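Local coordinates for flagellar motor switch protein FliG (Aquifex aeolicus, PDB 3HJL) that probably forms part of the rotor-mounted switch complex at the base of the flagellar basal body, which sets the direction of flagellar rotation, at residues Val258-Ala270 with Ala287-Pro299. Residues are numbered along the deposited sequence; the frame is centred on the assembly and turned at random.
Sequences VDKNTLMIALLGA and AKLFLEDMEALGP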
ATOM      1  N   VAL A 258     -10.882  43.859  -5.472  1.00 75.65           N
ATOM      2  CA  VAL A 258     -11.359  42.758  -6.337  1.00 74.93           C
ATOM      3  C   VAL A 258     -11.815  43.210  -7.731  1.00 70.43           C
ATOM      4  O   VAL A 258     -12.379  44.290  -7.901  1.00 68.20           O
ATOM      5  CB  VAL A 258     -12.516  41.883  -5.699  1.00 72.11           C
ATOM      6  CG1 VAL A 258     -12.012  41.099  -4.522  1.00 77.81           C
ATOM      7  CG2 VAL A 258     -13.732  42.727  -5.320  1.00 73.56           C
ATOM      8  N   ASP A 259     -11.537  42.360  -8.716  1.00 74.26           N
ATOM      9  CA  ASP A 259     -12.000  42.539 -10.086  1.00 69.42           C
ATOM     10  C   ASP A 259     -13.520  42.316 -10.120  1.00 70.80           C
ATOM     11  O   ASP A 259     -14.044  41.457  -9.391  1.00 72.05           O
ATOM     12  CB  ASP A 259     -11.287  41.519 -10.987  1.00 73.52           C
ATOM     13  CG  ASP A 259     -11.805  41.519 -12.405  1.00 78.95           C
ATOM     14  OD1 ASP A 259     -11.919  42.609 -13.009  1.00 89.62           O
ATOM     15  OD2 ASP A 259     -12.063  40.416 -12.931  1.00 80.90           O
ATOM     16  N   LYS A 260     -14.212  43.107 -10.942  1.00 67.62           N
ATOM     17  CA  LYS A 260     -15.673  43.030 -11.094  1.00 65.38           C
ATOM     18  C   LYS A 260     -16.132  41.672 -11.631  1.00 63.11           C
ATOM     19  O   LYS A 260     -17.089  41.091 -11.109  1.00 64.85           O
ATOM     20  CB  LYS A 260     -16.180  44.150 -12.032  1.00 66.27           C
ATOM     21  CG  LYS A 260     -17.696  44.093 -12.322  1.00 67.01           C
ATOM     22  CD  LYS A 260     -18.179  45.203 -13.236  1.00 65.50           C
ATOM     23  CE  LYS A 260     -19.626  44.933 -13.640  1.00 67.96           C
ATOM     24  NZ  LYS A 260     -20.308  46.118 -14.201  1.00 64.05           N
ATOM     25  N   ASN A 261     -15.475  41.197 -12.690  1.00 60.50           N
ATOM     26  CA  ASN A 261     -15.829  39.920 -13.315  1.00 64.86           C
ATOM     27  C   ASN A 261     -15.628  38.753 -12.343  1.00 65.57           C
ATOM     28  O   ASN A 261     -16.475  37.862 -12.262  1.00 58.00           O
ATOM     29  CB  ASN A 261     -15.028  39.679 -14.614  1.00 65.62           C
ATOM     30  CG  ASN A 261     -15.296  40.740 -15.693  1.00 76.78           C
ATOM     31  OD1 ASN A 261     -16.394  41.296 -15.788  1.00 80.38           O
ATOM     32  ND2 ASN A 261     -14.284  41.010 -16.516  1.00 78.08           N
ATOM     33  N   THR A 262     -14.517  38.769 -11.604  1.00 67.18           N
ATOM     34  CA  THR A 262     -14.247  37.745 -10.579  1.00 63.75           C
ATOM     35  C   THR A 262     -15.331  37.738  -9.503  1.00 58.54           C
ATOM     36  O   THR A 262     -15.845  36.675  -9.149  1.00 62.94           O
ATOM     37  CB  THR A 262     -12.874  37.962  -9.900  1.00 66.62           C
ATOM     38  OG1 THR A 262     -11.843  37.972 -10.896  1.00 71.41           O
ATOM     39  CG2 THR A 262     -12.587  36.858  -8.881  1.00 62.73           C
ATOM     40  N   LEU A 263     -15.696  38.926  -9.014  1.00 59.52           N
ATOM     41  CA  LEU A 263     -16.748  39.052  -7.989  1.00 59.36           C
ATOM     42  C   LEU A 263     -18.128  38.625  -8.516  1.00 56.67           C
ATOM     43  O   LEU A 263     -18.886  37.991  -7.802  1.00 63.79           O
ATOM     44  CB  LEU A 263     -16.817  40.492  -7.455  1.00 56.31           C
ATOM     45  CG  LEU A 263     -17.728  40.715  -6.240  1.00 58.91           C
ATOM     46  CD1 LEU A 263     -17.206  39.930  -5.046  1.00 54.11           C
ATOM     47  CD2 LEU A 263     -17.870  42.192  -5.897  1.00 49.41           C
ATOM     48  N   MET A 264     -18.464  39.034  -9.735  1.00 59.08           N
ATOM     49  CA  MET A 264     -19.724  38.628 -10.368  1.00 62.43           C
ATOM     50  C   MET A 264     -19.860  37.117 -10.432  1.00 60.24           C
ATOM     51  O   MET A 264     -20.885  36.566 -10.028  1.00 62.00           O
ATOM     52  CB  MET A 264     -19.825  39.175 -11.798  1.00 68.22           C
ATOM     53  CG  MET A 264     -20.351  40.595 -11.888  1.00 70.05           C
ATOM     54  SD  MET A 264     -20.573  41.251 -13.550  1.00 75.96           S
ATOM     55  CE  MET A 264     -20.984  39.796 -14.483  1.00 79.93           C
ATOM     56  N   ILE A 265     -18.820  36.469 -10.964  1.00 59.64           N
ATOM     57  CA  ILE A 265     -18.774  35.013 -11.130  1.00 62.08           C
ATOM     58  C   ILE A 265     -18.863  34.294  -9.782  1.00 57.24           C
ATOM     59  O   ILE A 265     -19.621  33.330  -9.641  1.00 59.08           O
ATOM     60  CB  ILE A 265     -17.481  34.571 -11.876  1.00 65.04           C
ATOM     61  CG1 ILE A 265     -17.508  35.037 -13.342  1.00 66.35           C
ATOM     62  CG2 ILE A 265     -17.321  33.043 -11.836  1.00 56.91           C
ATOM     63  CD1 ILE A 265     -18.443  34.220 -14.229  1.00 73.42           C
ATOM     64  N   ALA A 266     -18.090  34.778  -8.805  1.00 55.09           N
ATOM     65  CA  ALA A 266     -18.117  34.264  -7.425  1.00 57.91           C
ATOM     66  C   ALA A 266     -19.503  34.324  -6.805  1.00 53.83           C
ATOM     67  O   ALA A 266     -19.899  33.409  -6.073  1.00 59.15           O
ATOM     68  CB  ALA A 266     -17.146  35.044  -6.551  1.00 53.01           C
ATOM     69  N   LEU A 267     -20.216  35.417  -7.071  1.00 55.19           N
ATOM     70  CA  LEU A 267     -21.547  35.625  -6.510  1.00 56.67           C
ATOM     71  C   LEU A 267     -22.663  34.818  -7.177  1.00 52.54           C
ATOM     72  O   LEU A 267     -23.739  34.712  -6.615  1.00 59.27           O
ATOM     73  CB  LEU A 267     -21.894  37.116  -6.458  1.00 52.16           C
ATOM     74  CG  LEU A 267     -21.102  37.968  -5.446  1.00 57.71           C
ATOM     75  CD1 LEU A 267     -21.514  39.397  -5.551  1.00 52.02           C
ATOM     76  CD2 LEU A 267     -21.287  37.492  -4.010  1.00 59.13           C
ATOM     77  N   LEU A 268     -22.406  34.228  -8.348  1.00 61.04           N
ATOM     78  CA  LEU A 268     -23.399  33.356  -9.009  1.00 64.74           C
ATOM     79  C   LEU A 268     -23.757  32.154  -8.141  1.00 64.07           C
ATOM     80  O   LEU A 268     -24.927  31.785  -8.046  1.00 70.98           O
ATOM     81  CB  LEU A 268     -22.895  32.850 -10.370  1.00 63.25           C
ATOM     82  CG  LEU A 268     -22.809  33.827 -11.534  1.00 58.88           C
ATOM     83  CD1 LEU A 268     -22.193  33.123 -12.738  1.00 56.54           C
ATOM     84  CD2 LEU A 268     -24.190  34.373 -11.885  1.00 58.15           C
ATOM     85  N   GLY A 269     -22.744  31.556  -7.510  1.00 72.62           N
ATOM     86  CA  GLY A 269     -22.944  30.433  -6.583  1.00 78.28           C
ATOM     87  C   GLY A 269     -22.944  30.836  -5.113  1.00 80.79           C
ATOM     88  O   GLY A 269     -22.630  30.006  -4.251  1.00 76.45           O
ATOM     89  N   ALA A 270     -23.323  32.089  -4.822  1.00 81.16           N
ATOM     90  CA  ALA A 270     -23.320  32.626  -3.456  1.00 73.90           C
ATOM     91  C   ALA A 270     -24.754  32.772  -2.937  1.00 76.64           C
ATOM     92  O   ALA A 270     -25.677  32.987  -3.737  1.00 78.99           O
ATOM     93  CB  ALA A 270     -22.620  33.975  -3.421  1.00 65.35           C
ATOM     94  N   ALA A 287     -24.246  48.987  -8.618  1.00 49.74           N
ATOM     95  CA  ALA A 287     -25.002  47.803  -8.187  1.00 51.15           C
ATOM     96  C   ALA A 287     -26.017  47.351  -9.249  1.00 57.23           C
ATOM     97  O   ALA A 287     -26.117  46.159  -9.546  1.00 66.88           O
ATOM     98  CB  ALA A 287     -25.704  48.077  -6.862  1.00 48.02           C
ATOM     99  N   LYS A 288     -26.752  48.308  -9.818  1.00 58.06           N
ATOM    100  CA  LYS A 288     -27.722  48.024 -10.876  1.00 54.66           C
ATOM    101  C   LYS A 288     -27.046  47.399 -12.101  1.00 57.53           C
ATOM    102  O   LYS A 288     -27.520  46.386 -12.618  1.00 61.85           O
ATOM    103  CB  LYS A 288     -28.468  49.308 -11.279  1.00 58.17           C
ATOM    104  CG  LYS A 288     -29.558  49.115 -12.356  1.00 61.18           C
ATOM    105  CD  LYS A 288     -30.154  50.444 -12.794  1.00 63.12           C
ATOM    106  CE  LYS A 288     -30.780  50.354 -14.178  1.00 63.81           C
ATOM    107  NZ  LYS A 288     -31.213  51.691 -14.672  1.00 70.29           N
ATOM    108  N   LEU A 289     -25.956  48.013 -12.567  1.00 50.45           N
ATOM    109  CA  LEU A 289     -25.190  47.484 -13.709  1.00 52.36           C
ATOM    110  C   LEU A 289     -24.543  46.109 -13.413  1.00 52.11           C
ATOM    111  O   LEU A 289     -24.396  45.282 -14.317  1.00 62.62           O
ATOM    112  CB  LEU A 289     -24.120  48.507 -14.158  1.00 51.88           C
ATOM    113  CG  LEU A 289     -23.191  48.151 -15.334  1.00 54.10           C
ATOM    114  CD1 LEU A 289     -23.977  47.800 -16.592  1.00 53.08           C
ATOM    115  CD2 LEU A 289     -22.236  49.296 -15.625  1.00 52.30           C
ATOM    116  N   PHE A 290     -24.160  45.880 -12.157  1.00 51.15           N
ATOM    117  CA  PHE A 290     -23.529  44.616 -11.728  1.00 54.45           C
ATOM    118  C   PHE A 290     -24.502  43.439 -11.845  1.00 55.68           C
ATOM    119  O   PHE A 290     -24.147  42.373 -12.367  1.00 58.27           O
ATOM    120  CB  PHE A 290     -23.054  44.760 -10.277  1.00 54.83           C
ATOM    121  CG  PHE A 290     -22.173  43.642  -9.792  1.00 58.40           C
ATOM    122  CD1 PHE A 290     -22.716  42.547  -9.123  1.00 59.71           C
ATOM    123  CD2 PHE A 290     -20.789  43.755  -9.873  1.00 62.83           C
ATOM    124  CE1 PHE A 290     -21.903  41.553  -8.612  1.00 54.22           C
ATOM    125  CE2 PHE A 290     -19.970  42.770  -9.353  1.00 56.14           C
ATOM    126  CZ  PHE A 290     -20.530  41.664  -8.728  1.00 56.75           C
ATOM    127  N   LEU A 291     -25.714  43.636 -11.327  1.00 59.50           N
ATOM    128  CA  LEU A 291     -26.785  42.642 -11.419  1.00 66.06           C
ATOM    129  C   LEU A 291     -27.168  42.350 -12.867  1.00 68.40           C
ATOM    130  O   LEU A 291     -27.438  41.197 -13.219  1.00 73.84           O
ATOM    131  CB  LEU A 291     -28.027  43.116 -10.659  1.00 66.42           C
ATOM    132  CG  LEU A 291     -27.920  43.189  -9.139  1.00 69.52           C
ATOM    133  CD1 LEU A 291     -29.138  43.884  -8.554  1.00 66.88           C
ATOM    134  CD2 LEU A 291     -27.764  41.789  -8.552  1.00 69.18           C
ATOM    135  N   GLU A 292     -27.213  43.399 -13.688  1.00 65.60           N
ATOM    136  CA  GLU A 292     -27.530  43.263 -15.113  1.00 63.31           C
ATOM    137  C   GLU A 292     -26.450  42.487 -15.863  1.00 65.45           C
ATOM    138  O   GLU A 292     -26.761  41.585 -16.651  1.00 68.22           O
ATOM    139  CB  GLU A 292     -27.744  44.634 -15.750  1.00 62.75           C
ATOM    140  CG  GLU A 292     -29.049  45.298 -15.322  1.00 64.38           C
ATOM    141  CD  GLU A 292     -29.157  46.755 -15.751  1.00 66.05           C
ATOM    142  OE1 GLU A 292     -28.288  47.237 -16.514  1.00 69.00           O
ATOM    143  OE2 GLU A 292     -30.122  47.421 -15.322  1.00 69.08           O
ATOM    144  N   ASP A 293     -25.189  42.825 -15.606  1.00 65.55           N
ATOM    145  CA  ASP A 293     -24.065  42.089 -16.187  1.00 66.28           C
ATOM    146  C   ASP A 293     -23.959  40.648 -15.653  1.00 70.10           C
ATOM    147  O   ASP A 293     -23.437  39.787 -16.361  1.00 69.11           O
ATOM    148  CB  ASP A 293     -22.737  42.829 -15.963  1.00 61.39           C
ATOM    149  CG  ASP A 293     -22.641  44.127 -16.753  1.00 70.32           C
ATOM    150  OD1 ASP A 293     -22.010  45.070 -16.233  1.00 75.09           O
ATOM    151  OD2 ASP A 293     -23.184  44.212 -17.884  1.00 67.78           O
ATOM    152  N   MET A 294     -24.414  40.397 -14.414  1.00 69.47           N
ATOM    153  CA  MET A 294     -24.452  39.024 -13.854  1.00 69.89           C
ATOM    154  C   MET A 294     -25.356  38.087 -14.663  1.00 69.33           C
ATOM    155  O   MET A 294     -25.004  36.926 -14.868  1.00 76.16           O
ATOM    156  CB  MET A 294     -24.880  38.998 -12.366  1.00 71.63           C
ATOM    157  CG  MET A 294     -23.728  39.110 -11.351  1.00 74.41           C
ATOM    158  SD  MET A 294     -24.115  38.404  -9.718  1.00 73.09           S
ATOM    159  CE  MET A 294     -25.403  39.514  -9.188  1.00 74.42           C
ATOM    160  N   GLU A 295     -26.521  38.578 -15.093  1.00 73.91           N
ATOM    161  CA  GLU A 295     -27.399  37.803 -15.991  1.00 76.70           C
ATOM    162  C   GLU A 295     -26.771  37.665 -17.393  1.00 77.59           C
ATOM    163  O   GLU A 295     -26.944  36.642 -18.061  1.00 78.06           O
ATOM    164  CB  GLU A 295     -28.789  38.446 -16.091  1.00 77.78           C
ATOM    165  CG  GLU A 295     -29.823  37.602 -16.869  1.00 78.78           C
ATOM    166  CD  GLU A 295     -31.233  38.190 -16.848  1.00 79.18           C
ATOM    167  OE1 GLU A 295     -31.640  38.745 -15.804  1.00 84.77           O
ATOM    168  OE2 GLU A 295     -31.949  38.066 -17.866  1.00 73.73           O
ATOM    169  N   ALA A 296     -26.031  38.698 -17.813  1.00 79.07           N
ATOM    170  CA  ALA A 296     -25.325  38.724 -19.105  1.00 75.69           C
ATOM    171  C   ALA A 296     -24.285  37.611 -19.308  1.00 77.68           C
ATOM    172  O   ALA A 296     -23.954  37.284 -20.449  1.00 75.51           O
ATOM    173  CB  ALA A 296     -24.652  40.078 -19.289  1.00 76.03           C
ATOM    174  N   LEU A 297     -23.746  37.072 -18.211  1.00 79.14           N
ATOM    175  CA  LEU A 297     -22.715  36.028 -18.262  1.00 75.55           C
ATOM    176  C   LEU A 297     -23.179  34.697 -18.875  1.00 76.47           C
ATOM    177  O   LEU A 297     -22.400  34.023 -19.552  1.00 75.67           O
ATOM    178  CB  LEU A 297     -22.162  35.761 -16.857  1.00 73.17           C
ATOM    179  CG  LEU A 297     -21.364  36.877 -16.185  1.00 70.21           C
ATOM    180  CD1 LEU A 297     -21.123  36.534 -14.728  1.00 66.17           C
ATOM    181  CD2 LEU A 297     -20.039  37.140 -16.910  1.00 71.33           C
ATOM    182  N   GLY A 298     -24.426  34.308 -18.612  1.00 74.03           N
ATOM    183  CA  GLY A 298     -24.954  33.042 -19.115  1.00 71.01           C
ATOM    184  C   GLY A 298     -24.446  31.883 -18.268  1.00 71.82           C
ATOM    185  O   GLY A 298     -24.010  32.098 -17.133  1.00 73.70           O
ATOM    186  N   PRO A 299     -24.471  30.648 -18.815  1.00 71.41           N
ATOM    187  CA  PRO A 299     -24.076  29.485 -18.008  1.00 70.03           C
ATOM    188  C   PRO A 299     -22.572  29.418 -17.715  1.00 63.69           C
ATOM    189  O   PRO A 299     -21.768  29.291 -18.638  1.00 73.62           O
ATOM    190  CB  PRO A 299     -24.514  28.298 -18.866  1.00 72.10           C
ATOM    191  CG  PRO A 299     -24.484  28.805 -20.264  1.00 72.74           C
ATOM    192  CD  PRO A 299     -24.845  30.264 -20.191  1.00 72.12           C
TER
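M264 lies over one face of the F290 ring, with M264 CG 3.5 Å from the F290 ring centroid in a CH-pi contact. M264 SD stands 4.6 Å from the F290 centroid, close to the ring normal, a Met-aromatic contact. The M264 chain bends about CG-SD (chi3 31°), which carries CE off the ring, and M264 CE lies 3.3 Å from L297 CD1. L297 CD1 also meets I265 CD1 at 3.6 Å. F290 enters as a knob among K260, L263, M264 and L267, a place its CG reaches by standing opposite the backbone N (chi1 -169°); L267 CD1 approaches F290 CE1 obliquely at 3.8 Å. With an alanine here in place of F290, the hollow between those four residues would probably be left unfilled and the M264 sulfur without its aromatic partner. Next to the ring, M294 CG packs on M264 CG at 3.7 Å. At the more exposed margin the extended K260 chain runs past F290, and K260 NZ forms a salt bridge with D293 OD1 (2.9 Å), meeting that oxygen nearly along the C-O bond direction. D259 N-caps helix 260-268, its OD2 accepting from both N and OG1 of T262. The axes of helix 260-268 and helical segment 287-296 come within 9.9 Å at closest approach and cross at -68°. F278 of helix 272-279 touches L263 and L267, L279 touches F290, and A308 of helix 302-320 touches I265 and A266. These two helices of the FliG C-terminal domain are thus held mainly by apolar, methionine and aromatic packing, while the salt bridge, the one hydrogen-bonded link between them, probably adds directional fixing of K260 to D293.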